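Local coordinates for ABC transporter periplasmic peptide-binding protein (Pseudoalteromonas, PDB 4QFL), which binds dipeptides such as Ala-Phe in the periplasm, probably delivering them to an ABC transporter for uptake, at residues A[290-304]-A[424-438]. Sequence-based numbering, arbitrary orientation.
Sequences LNIGYWAFNTERPPF and HRHDSVLLGWAADTP. With ALA (alanine), chain C; PHE (phenylalanine), chain D.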
ATOM      1  N   LEU A 290      10.988  -1.553  -2.078  1.00 16.91           N
ATOM      2  CA  LEU A 290      10.620  -0.319  -2.754  1.00 15.26           C
ATOM      3  C   LEU A 290       9.634   0.466  -1.893  1.00 14.53           C
ATOM      4  O   LEU A 290       8.467   0.107  -1.774  1.00 15.34           O
ATOM      5  CB  LEU A 290       9.970  -0.649  -4.086  1.00 17.67           C
ATOM      6  CG  LEU A 290      10.802  -1.319  -5.171  1.00 16.70           C
ATOM      7  CD1 LEU A 290       9.874  -1.886  -6.225  1.00 16.50           C
ATOM      8  CD2 LEU A 290      11.784  -0.312  -5.773  1.00 15.89           C
ATOM      9  N   ASN A 291      10.111   1.528  -1.269  1.00 15.35           N
ATOM     10  CA  ASN A 291       9.251   2.340  -0.433  1.00 15.97           C
ATOM     11  C   ASN A 291       9.812   3.732  -0.319  1.00 14.65           C
ATOM     12  O   ASN A 291      10.981   3.961  -0.615  1.00 15.00           O
ATOM     13  CB  ASN A 291       9.089   1.721   0.958  1.00 14.84           C
ATOM     14  CG  ASN A 291      10.386   1.681   1.739  1.00 16.07           C
ATOM     15  OD1 ASN A 291      11.113   0.682   1.721  1.00 18.21           O
ATOM     16  ND2 ASN A 291      10.679   2.758   2.438  1.00 14.80           N
ATOM     17  N   ILE A 292       8.965   4.666   0.089  1.00 14.25           N
ATOM     18  CA  ILE A 292       9.410   6.019   0.385  1.00 14.61           C
ATOM     19  C   ILE A 292       8.678   6.565   1.592  1.00 14.51           C
ATOM     20  O   ILE A 292       7.471   6.389   1.727  1.00 15.25           O
ATOM     21  CB  ILE A 292       9.174   6.954  -0.797  1.00 17.05           C
ATOM     22  CG1 ILE A 292       9.620   8.382  -0.440  1.00 14.95           C
ATOM     23  CG2 ILE A 292       7.726   6.878  -1.241  1.00 15.71           C
ATOM     24  CD1 ILE A 292      11.123   8.569  -0.435  1.00 17.55           C
ATOM     25  N   GLY A 293       9.431   7.185   2.494  1.00 14.05           N
ATOM     26  CA  GLY A 293       8.869   7.944   3.595  1.00 14.62           C
ATOM     27  C   GLY A 293       9.120   9.423   3.328  1.00 16.53           C
ATOM     28  O   GLY A 293      10.255   9.835   3.027  1.00 15.91           O
ATOM     29  N   TYR A 294       8.059  10.220   3.435  1.00 18.61           N
ATOM     30  CA  TYR A 294       8.093  11.650   3.095  1.00 15.53           C
ATOM     31  C   TYR A 294       7.373  12.538   4.124  1.00 16.53           C
ATOM     32  O   TYR A 294       6.618  12.064   4.977  1.00 16.54           O
ATOM     33  CB  TYR A 294       7.496  11.892   1.697  1.00 17.08           C
ATOM     34  CG  TYR A 294       6.099  11.332   1.561  1.00 15.24           C
ATOM     35  CD1 TYR A 294       5.040  11.872   2.283  1.00 17.47           C
ATOM     36  CD2 TYR A 294       5.838  10.251   0.736  1.00 14.92           C
ATOM     37  CE1 TYR A 294       3.763  11.350   2.184  1.00 16.07           C
ATOM     38  CE2 TYR A 294       4.567   9.726   0.635  1.00 16.69           C
ATOM     39  CZ  TYR A 294       3.539  10.274   1.366  1.00 15.02           C
ATOM     40  OH  TYR A 294       2.281   9.755   1.265  1.00 15.60           O
ATOM     41  N   TRP A 295       7.625  13.836   4.031  1.00 17.22           N
ATOM     42  CA  TRP A 295       6.866  14.841   4.768  1.00 18.48           C
ATOM     43  C   TRP A 295       5.971  15.562   3.763  1.00 18.42           C
ATOM     44  O   TRP A 295       6.455  16.326   2.917  1.00 18.12           O
ATOM     45  CB  TRP A 295       7.834  15.841   5.400  1.00 19.78           C
ATOM     46  CG  TRP A 295       7.246  16.842   6.360  1.00 19.69           C
ATOM     47  CD1 TRP A 295       6.101  16.722   7.081  1.00 18.85           C
ATOM     48  CD2 TRP A 295       7.815  18.104   6.711  1.00 17.37           C
ATOM     49  NE1 TRP A 295       5.916  17.841   7.857  1.00 20.25           N
ATOM     50  CE2 TRP A 295       6.956  18.703   7.646  1.00 18.80           C
ATOM     51  CE3 TRP A 295       8.968  18.785   6.319  1.00 21.32           C
ATOM     52  CZ2 TRP A 295       7.211  19.951   8.203  1.00 19.91           C
ATOM     53  CZ3 TRP A 295       9.223  20.027   6.868  1.00 22.10           C
ATOM     54  CH2 TRP A 295       8.346  20.597   7.801  1.00 23.65           C
ATOM     55  N   ALA A 296       4.675  15.302   3.833  1.00 16.29           N
ATOM     56  CA  ALA A 296       3.751  15.906   2.888  1.00 17.61           C
ATOM     57  C   ALA A 296       3.152  17.187   3.446  1.00 17.26           C
ATOM     58  O   ALA A 296       2.751  17.230   4.599  1.00 18.39           O
ATOM     59  CB  ALA A 296       2.649  14.927   2.528  1.00 17.94           C
ATOM     60  N   PHE A 297       3.099  18.223   2.615  1.00 16.92           N
ATOM     61  CA  PHE A 297       2.414  19.464   2.957  1.00 16.43           C
ATOM     62  C   PHE A 297       1.014  19.531   2.351  1.00 17.65           C
ATOM     63  O   PHE A 297       0.793  19.118   1.220  1.00 15.99           O
ATOM     64  CB  PHE A 297       3.225  20.652   2.465  1.00 17.46           C
ATOM     65  CG  PHE A 297       4.603  20.708   3.034  1.00 18.44           C
ATOM     66  CD1 PHE A 297       4.811  21.151   4.326  1.00 20.32           C
ATOM     67  CD2 PHE A 297       5.691  20.314   2.276  1.00 19.55           C
ATOM     68  CE1 PHE A 297       6.078  21.204   4.857  1.00 19.76           C
ATOM     69  CE2 PHE A 297       6.963  20.374   2.795  1.00 21.82           C
ATOM     70  CZ  PHE A 297       7.156  20.821   4.090  1.00 21.68           C
ATOM     71  N   ASN A 298       0.065  20.063   3.112  1.00 18.42           N
ATOM     72  CA  ASN A 298      -1.259  20.359   2.579  1.00 16.73           C
ATOM     73  C   ASN A 298      -1.155  21.618   1.717  1.00 16.85           C
ATOM     74  O   ASN A 298      -1.308  22.735   2.211  1.00 18.59           O
ATOM     75  CB  ASN A 298      -2.223  20.565   3.745  1.00 15.90           C
ATOM     76  CG  ASN A 298      -3.661  20.668   3.313  1.00 16.71           C
ATOM     77  OD1 ASN A 298      -4.571  20.473   4.116  1.00 18.63           O
ATOM     78  ND2 ASN A 298      -3.881  20.992   2.059  1.00 15.31           N
ATOM     79  N   THR A 299      -0.867  21.430   0.430  1.00 16.38           N
ATOM     80  CA  THR A 299      -0.519  22.527  -0.474  1.00 18.01           C
ATOM     81  C   THR A 299      -1.686  23.454  -0.770  1.00 17.22           C
ATOM     82  O   THR A 299      -1.517  24.463  -1.444  1.00 19.51           O
ATOM     83  CB  THR A 299       0.027  22.010  -1.824  1.00 17.74           C
ATOM     84  OG1 THR A 299      -1.001  21.286  -2.518  1.00 17.66           O
ATOM     85  CG2 THR A 299       1.242  21.111  -1.614  1.00 16.22           C
ATOM     86  N   GLU A 300      -2.866  23.115  -0.273  1.00 19.14           N
ATOM     87  CA  GLU A 300      -4.015  23.990  -0.452  1.00 19.87           C
ATOM     88  C   GLU A 300      -4.256  24.844   0.779  1.00 21.80           C
ATOM     89  O   GLU A 300      -5.245  25.565   0.841  1.00 25.93           O
ATOM     90  CB  GLU A 300      -5.260  23.180  -0.813  1.00 18.70           C
ATOM     91  CG  GLU A 300      -5.227  22.612  -2.226  1.00 18.69           C
ATOM     92  CD  GLU A 300      -5.199  23.687  -3.289  1.00 23.87           C
ATOM     93  OE1 GLU A 300      -5.877  24.716  -3.111  1.00 25.84           O
ATOM     94  OE2 GLU A 300      -4.501  23.512  -4.308  1.00 27.09           O
ATOM     95  N   ARG A 301      -3.344  24.789   1.748  1.00 19.28           N
ATOM     96  CA  ARG A 301      -3.549  25.476   3.021  1.00 21.63           C
ATOM     97  C   ARG A 301      -2.429  26.467   3.326  1.00 21.42           C
ATOM     98  O   ARG A 301      -1.281  26.076   3.484  1.00 23.31           O
ATOM     99  CB  ARG A 301      -3.676  24.450   4.157  1.00 22.21           C
ATOM    100  CG  ARG A 301      -4.082  25.043   5.497  1.00 25.31           C
ATOM    101  CD  ARG A 301      -4.116  24.011   6.612  1.00 23.58           C
ATOM    102  NE  ARG A 301      -5.295  23.156   6.540  1.00 22.83           N
ATOM    103  CZ  ARG A 301      -5.692  22.354   7.523  1.00 22.66           C
ATOM    104  NH1 ARG A 301      -4.993  22.305   8.651  1.00 24.82           N
ATOM    105  NH2 ARG A 301      -6.786  21.603   7.387  1.00 23.40           N
ATOM    106  N   PRO A 302      -2.756  27.764   3.400  1.00 22.36           N
ATOM    107  CA  PRO A 302      -1.699  28.743   3.694  1.00 20.50           C
ATOM    108  C   PRO A 302      -1.102  28.485   5.078  1.00 22.97           C
ATOM    109  O   PRO A 302      -1.821  28.032   5.963  1.00 24.24           O
ATOM    110  CB  PRO A 302      -2.443  30.090   3.662  1.00 22.84           C
ATOM    111  CG  PRO A 302      -3.735  29.812   2.931  1.00 21.77           C
ATOM    112  CD  PRO A 302      -4.080  28.391   3.244  1.00 21.79           C
ATOM    113  N   PRO A 303       0.199  28.751   5.267  1.00 23.91           N
ATOM    114  CA  PRO A 303       1.162  29.259   4.279  1.00 22.85           C
ATOM    115  C   PRO A 303       1.777  28.161   3.422  1.00 21.36           C
ATOM    116  O   PRO A 303       2.742  28.406   2.704  1.00 23.03           O
ATOM    117  CB  PRO A 303       2.253  29.859   5.159  1.00 24.13           C
ATOM    118  CG  PRO A 303       2.231  29.015   6.373  1.00 22.32           C
ATOM    119  CD  PRO A 303       0.796  28.657   6.610  1.00 21.16           C
ATOM    120  N   PHE A 304       1.219  26.963   3.489  1.00 21.99           N
ATOM    121  CA  PHE A 304       1.863  25.806   2.886  1.00 21.00           C
ATOM    122  C   PHE A 304       1.591  25.747   1.387  1.00 21.13           C
ATOM    123  O   PHE A 304       2.225  24.978   0.670  1.00 22.41           O
ATOM    124  CB  PHE A 304       1.458  24.522   3.642  1.00 19.90           C
ATOM    125  CG  PHE A 304       1.536  24.676   5.138  1.00 19.86           C
ATOM    126  CD1 PHE A 304       2.763  24.793   5.770  1.00 21.14           C
ATOM    127  CD2 PHE A 304       0.388  24.787   5.902  1.00 20.94           C
ATOM    128  CE1 PHE A 304       2.842  24.977   7.141  1.00 22.71           C
ATOM    129  CE2 PHE A 304       0.459  24.971   7.274  1.00 22.14           C
ATOM    130  CZ  PHE A 304       1.688  25.066   7.896  1.00 21.66           C
ATOM    131  N   HIS A 424      -7.902  15.824   4.350  1.00 19.30           N
ATOM    132  CA  HIS A 424      -6.943  16.922   4.448  1.00 20.86           C
ATOM    133  C   HIS A 424      -7.111  17.864   5.660  1.00 22.67           C
ATOM    134  O   HIS A 424      -7.047  19.090   5.525  1.00 21.90           O
ATOM    135  CB  HIS A 424      -6.848  17.691   3.121  1.00 20.26           C
ATOM    136  CG  HIS A 424      -8.073  18.481   2.783  1.00 21.64           C
ATOM    137  ND1 HIS A 424      -9.150  17.936   2.119  1.00 24.10           N
ATOM    138  CD2 HIS A 424      -8.378  19.782   2.997  1.00 21.83           C
ATOM    139  CE1 HIS A 424     -10.076  18.865   1.953  1.00 25.86           C
ATOM    140  NE2 HIS A 424      -9.634  19.992   2.479  1.00 27.48           N
ATOM    141  N   ARG A 425      -7.292  17.283   6.846  1.00 20.54           N
ATOM    142  CA  ARG A 425      -7.392  18.073   8.074  1.00 21.75           C
ATOM    143  C   ARG A 425      -6.037  18.614   8.558  1.00 23.54           C
ATOM    144  O   ARG A 425      -5.979  19.454   9.458  1.00 21.55           O
ATOM    145  CB  ARG A 425      -8.077  17.268   9.192  1.00 21.84           C
ATOM    146  CG  ARG A 425      -9.585  17.051   8.984  1.00 27.27           C
ATOM    147  CD  ARG A 425     -10.347  16.941  10.314  1.00 33.35           C
ATOM    148  NE  ARG A 425     -11.245  15.783  10.366  1.00 31.97           N
ATOM    149  CZ  ARG A 425     -11.888  15.382  11.461  1.00 32.22           C
ATOM    150  NH1 ARG A 425     -11.746  16.038  12.608  1.00 34.11           N
ATOM    151  NH2 ARG A 425     -12.671  14.314  11.412  1.00 32.69           N
ATOM    152  N   HIS A 426      -4.955  18.137   7.950  1.00 19.48           N
ATOM    153  CA  HIS A 426      -3.604  18.427   8.420  1.00 18.04           C
ATOM    154  C   HIS A 426      -2.982  19.628   7.757  1.00 17.47           C
ATOM    155  O   HIS A 426      -3.402  20.028   6.677  1.00 19.69           O
ATOM    156  CB  HIS A 426      -2.699  17.221   8.159  1.00 18.12           C
ATOM    157  CG  HIS A 426      -2.574  16.862   6.710  1.00 17.37           C
ATOM    158  ND1 HIS A 426      -3.619  16.329   5.984  1.00 18.36           N
ATOM    159  CD2 HIS A 426      -1.530  16.950   5.854  1.00 17.11           C
ATOM    160  CE1 HIS A 426      -3.223  16.107   4.746  1.00 19.46           C
ATOM    161  NE2 HIS A 426      -1.959  16.474   4.639  1.00 17.77           N
ATOM    162  N   ASP A 427      -1.966  20.192   8.407  1.00 18.88           N
ATOM    163  CA  ASP A 427      -1.067  21.161   7.776  1.00 19.18           C
ATOM    164  C   ASP A 427      -0.015  20.383   7.012  1.00 17.71           C
ATOM    165  O   ASP A 427       0.297  20.684   5.863  1.00 16.70           O
ATOM    166  CB  ASP A 427      -0.306  21.993   8.816  1.00 19.33           C
ATOM    167  CG  ASP A 427      -1.153  23.057   9.463  1.00 22.63           C
ATOM    168  OD1 ASP A 427      -2.246  23.368   8.951  1.00 21.37           O
ATOM    169  OD2 ASP A 427      -0.700  23.589  10.498  1.00 22.16           O
ATOM    170  N   SER A 428       0.549  19.396   7.699  1.00 18.22           N
ATOM    171  CA  SER A 428       1.588  18.538   7.143  1.00 17.83           C
ATOM    172  C   SER A 428       1.513  17.195   7.837  1.00 16.24           C
ATOM    173  O   SER A 428       0.962  17.082   8.931  1.00 15.94           O
ATOM    174  CB  SER A 428       2.976  19.151   7.336  1.00 17.90           C
ATOM    175  OG  SER A 428       3.423  19.003   8.669  1.00 18.78           O
ATOM    176  N   VAL A 429       2.069  16.175   7.193  1.00 16.67           N
ATOM    177  CA  VAL A 429       2.000  14.820   7.713  1.00 15.21           C
ATOM    178  C   VAL A 429       3.232  14.029   7.319  1.00 14.54           C
ATOM    179  O   VAL A 429       3.788  14.209   6.230  1.00 17.34           O
ATOM    180  CB  VAL A 429       0.758  14.074   7.188  1.00 15.88           C
ATOM    181  CG1 VAL A 429       0.736  14.111   5.674  1.00 17.81           C
ATOM    182  CG2 VAL A 429       0.735  12.635   7.695  1.00 15.67           C
ATOM    183  N   LEU A 430       3.637  13.149   8.225  1.00 16.08           N
ATOM    184  CA  LEU A 430       4.670  12.173   7.959  1.00 15.03           C
ATOM    185  C   LEU A 430       3.966  10.916   7.497  1.00 14.42           C
ATOM    186  O   LEU A 430       3.255  10.283   8.260  1.00 15.45           O
ATOM    187  CB  LEU A 430       5.465  11.876   9.229  1.00 16.28           C
ATOM    188  CG  LEU A 430       6.257  13.049   9.797  1.00 18.04           C
ATOM    189  CD1 LEU A 430       6.867  12.685  11.141  1.00 18.96           C
ATOM    190  CD2 LEU A 430       7.315  13.508   8.808  1.00 20.57           C
ATOM    191  N   LEU A 431       4.159  10.573   6.234  1.00 15.54           N
ATOM    192  CA  LEU A 431       3.551   9.386   5.668  1.00 14.70           C
ATOM    193  C   LEU A 431       4.521   8.774   4.661  1.00 16.82           C
ATOM    194  O   LEU A 431       5.721   8.971   4.749  1.00 16.24           O
ATOM    195  CB  LEU A 431       2.226   9.733   4.984  1.00 13.57           C
ATOM    196  CG  LEU A 431       0.992   9.051   5.579  1.00 18.80           C
ATOM    197  CD1 LEU A 431      -0.306   9.714   5.142  1.00 16.74           C
ATOM    198  CD2 LEU A 431       0.988   7.568   5.261  1.00 15.70           C
ATOM    199  N   GLY A 432       3.993   8.035   3.699  1.00 14.75           N
ATOM    200  CA  GLY A 432       4.834   7.453   2.677  1.00 15.30           C
ATOM    201  C   GLY A 432       4.081   6.420   1.875  1.00 14.81           C
ATOM    202  O   GLY A 432       2.859   6.402   1.862  1.00 16.62           O
ATOM    203  N   TRP A 433       4.823   5.556   1.203  1.00 15.01           N
ATOM    204  CA  TRP A 433       4.210   4.548   0.372  1.00 12.41           C
ATOM    205  C   TRP A 433       5.101   3.327   0.328  1.00 15.94           C
ATOM    206  O   TRP A 433       6.303   3.432   0.101  1.00 15.59           O
ATOM    207  CB  TRP A 433       4.034   5.103  -1.033  1.00 14.44           C
ATOM    208  CG  TRP A 433       3.217   4.267  -1.972  1.00 15.67           C
ATOM    209  CD1 TRP A 433       3.666   3.628  -3.098  1.00 17.59           C
ATOM    210  CD2 TRP A 433       1.807   4.001  -1.900  1.00 17.47           C
ATOM    211  NE1 TRP A 433       2.624   2.982  -3.719  1.00 15.71           N
ATOM    212  CE2 TRP A 433       1.474   3.194  -3.004  1.00 18.14           C
ATOM    213  CE3 TRP A 433       0.793   4.368  -1.009  1.00 20.83           C
ATOM    214  CZ2 TRP A 433       0.174   2.746  -3.237  1.00 17.39           C
ATOM    215  CZ3 TRP A 433      -0.506   3.912  -1.246  1.00 17.24           C
ATOM    216  CH2 TRP A 433      -0.798   3.114  -2.339  1.00 17.41           C
ATOM    217  N   ALA A 434       4.505   2.169   0.573  1.00 14.56           N
ATOM    218  CA  ALA A 434       5.165   0.910   0.299  1.00 15.96           C
ATOM    219  C   ALA A 434       4.682   0.362  -1.058  1.00 15.33           C
ATOM    220  O   ALA A 434       3.519   0.004  -1.226  1.00 15.87           O
ATOM    221  CB  ALA A 434       4.910  -0.075   1.422  1.00 14.32           C
ATOM    222  N   ALA A 435       5.576   0.321  -2.032  1.00 15.88           N
ATOM    223  CA  ALA A 435       5.191  -0.011  -3.395  1.00 15.40           C
ATOM    224  C   ALA A 435       4.452  -1.343  -3.526  1.00 14.53           C
ATOM    225  O   ALA A 435       4.801  -2.328  -2.872  1.00 16.72           O
ATOM    226  CB  ALA A 435       6.411   0.020  -4.306  1.00 17.46           C
ATOM    227  N   ASP A 436       3.432  -1.358  -4.382  1.00 14.26           N
ATOM    228  CA  ASP A 436       2.647  -2.566  -4.634  1.00 16.30           C
ATOM    229  C   ASP A 436       3.238  -3.379  -5.785  1.00 18.03           C
ATOM    230  O   ASP A 436       3.034  -4.587  -5.880  1.00 17.70           O
ATOM    231  CB  ASP A 436       1.189  -2.208  -4.955  1.00 16.85           C
ATOM    232  CG  ASP A 436       0.610  -1.154  -4.012  1.00 18.20           C
ATOM    233  OD1 ASP A 436       0.411  -1.454  -2.809  1.00 18.79           O
ATOM    234  OD2 ASP A 436       0.332  -0.028  -4.481  1.00 18.13           O
ATOM    235  N   THR A 437       3.970  -2.707  -6.663  1.00 16.24           N
ATOM    236  CA  THR A 437       4.612  -3.361  -7.801  1.00 17.30           C
ATOM    237  C   THR A 437       5.947  -2.672  -8.053  1.00 15.58           C
ATOM    238  O   THR A 437       6.226  -1.626  -7.464  1.00 15.40           O
ATOM    239  CB  THR A 437       3.754  -3.241  -9.076  1.00 15.52           C
ATOM    240  OG1 THR A 437       3.863  -1.914  -9.591  1.00 16.31           O
ATOM    241  CG2 THR A 437       2.292  -3.544  -8.781  1.00 16.91           C
ATOM    242  N   PRO A 438       6.788  -3.260  -8.912  1.00 15.14           N
ATOM    243  CA  PRO A 438       8.038  -2.610  -9.316  1.00 17.17           C
ATOM    244  C   PRO A 438       7.860  -1.702 -10.557  1.00 19.19           C
ATOM    245  O   PRO A 438       8.838  -1.210 -11.136  1.00 18.11           O
ATOM    246  CB  PRO A 438       8.944  -3.797  -9.615  1.00 16.45           C
ATOM    247  CG  PRO A 438       8.022  -4.811 -10.143  1.00 15.70           C
ATOM    248  CD  PRO A 438       6.709  -4.637  -9.425  1.00 15.37           C
TER
HETATM  249  N   ALA C 601       0.828   0.708  -1.033  1.00 15.29           N
HETATM  250  CA  ALA C 601      -0.012   0.682   0.161  1.00 16.46           C
HETATM  251  C   ALA C 601       0.603   1.524   1.276  1.00 17.93           C
HETATM  252  O   ALA C 601       1.823   1.661   1.356  1.00 20.32           O
HETATM  253  CB  ALA C 601      -0.231  -0.759   0.630  1.00 15.89           C
HETATM  254  N   PHE D 602      -0.244   2.098   2.129  1.00 18.48           N
HETATM  255  CA  PHE D 602       0.213   2.841   3.297  1.00 15.77           C
HETATM  256  C   PHE D 602       0.759   1.885   4.333  1.00 17.59           C
HETATM  257  O   PHE D 602       1.705   2.207   5.045  1.00 19.81           O
HETATM  258  CB  PHE D 602      -0.944   3.615   3.919  1.00 14.98           C
HETATM  259  CG  PHE D 602      -1.395   4.782   3.112  1.00 18.26           C
HETATM  260  CD1 PHE D 602      -0.480   5.694   2.614  1.00 17.50           C
HETATM  261  CD2 PHE D 602      -2.734   4.975   2.856  1.00 17.51           C
HETATM  262  CE1 PHE D 602      -0.888   6.775   1.883  1.00 19.15           C
HETATM  263  CE2 PHE D 602      -3.153   6.055   2.125  1.00 18.40           C
HETATM  264  CZ  PHE D 602      -2.232   6.958   1.633  1.00 18.37           C
HETATM  265  OXT PHE D 602       0.255   0.771   4.483  1.00 16.78           O
HETATM  266  O   HOH W   1       6.600  -2.401  -0.741  1.00 17.12           O
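Y294 lays one face of its ring over the neighbouring strand, on the backbone from L431 to G432, with CE1 3.6 Å from L431 CB. Its CG sits between the backbone N and the carbonyl carbon (chi1 55°), which folds the ring back across the strand pair; with no side chain on G432, the phenol rests directly on the peptide. A296 CB meets V429 CG1 on this same side of the sheet, and I421 of helix 414-422 covers V429 and L431. On the other side, L430 CD2 reaches W295 CD1 at 3.8 Å, crossing the indole at a slant, while the indole NE1 gives a weak, bent bond to S428 OG, which is also bonded to S375 O.

Strands 291-297 and 428-434 run antiparallel, paired by backbone bonds from A435 N to L290 O through to N298 N to D427 O. Strand 500-513 flanks 291-297, and 373-378 flanks 428-434.

At the end of the type I turn from N298 to R301, the R301 side chain bends at chi3 (-76°) so that NH1 meets D427 OD1 in a salt bridge of 3.0 Å. The carboxylate is approached from above its plane, the two groups nearly perpendicular (87°); H426 O sits over the guanidinium centre, and NH1 also makes a weak bond to R425 O. D427 OD2 takes S375 N, while F304 CE2 packs against D427 CG at 3.3 Å.

At the far end the pair enters the dipeptide site. A434 N donates to the alanine O at 2.8 Å; the alanine N, over one face of the W433 indole, donates to A434 O and to D436 OD1. Since these bonds grip main-chain atoms of the alanine, the site is consistent with recognising features common to dipeptides; carbonyl, carboxylate and indole face would probably suit a charged amino terminus.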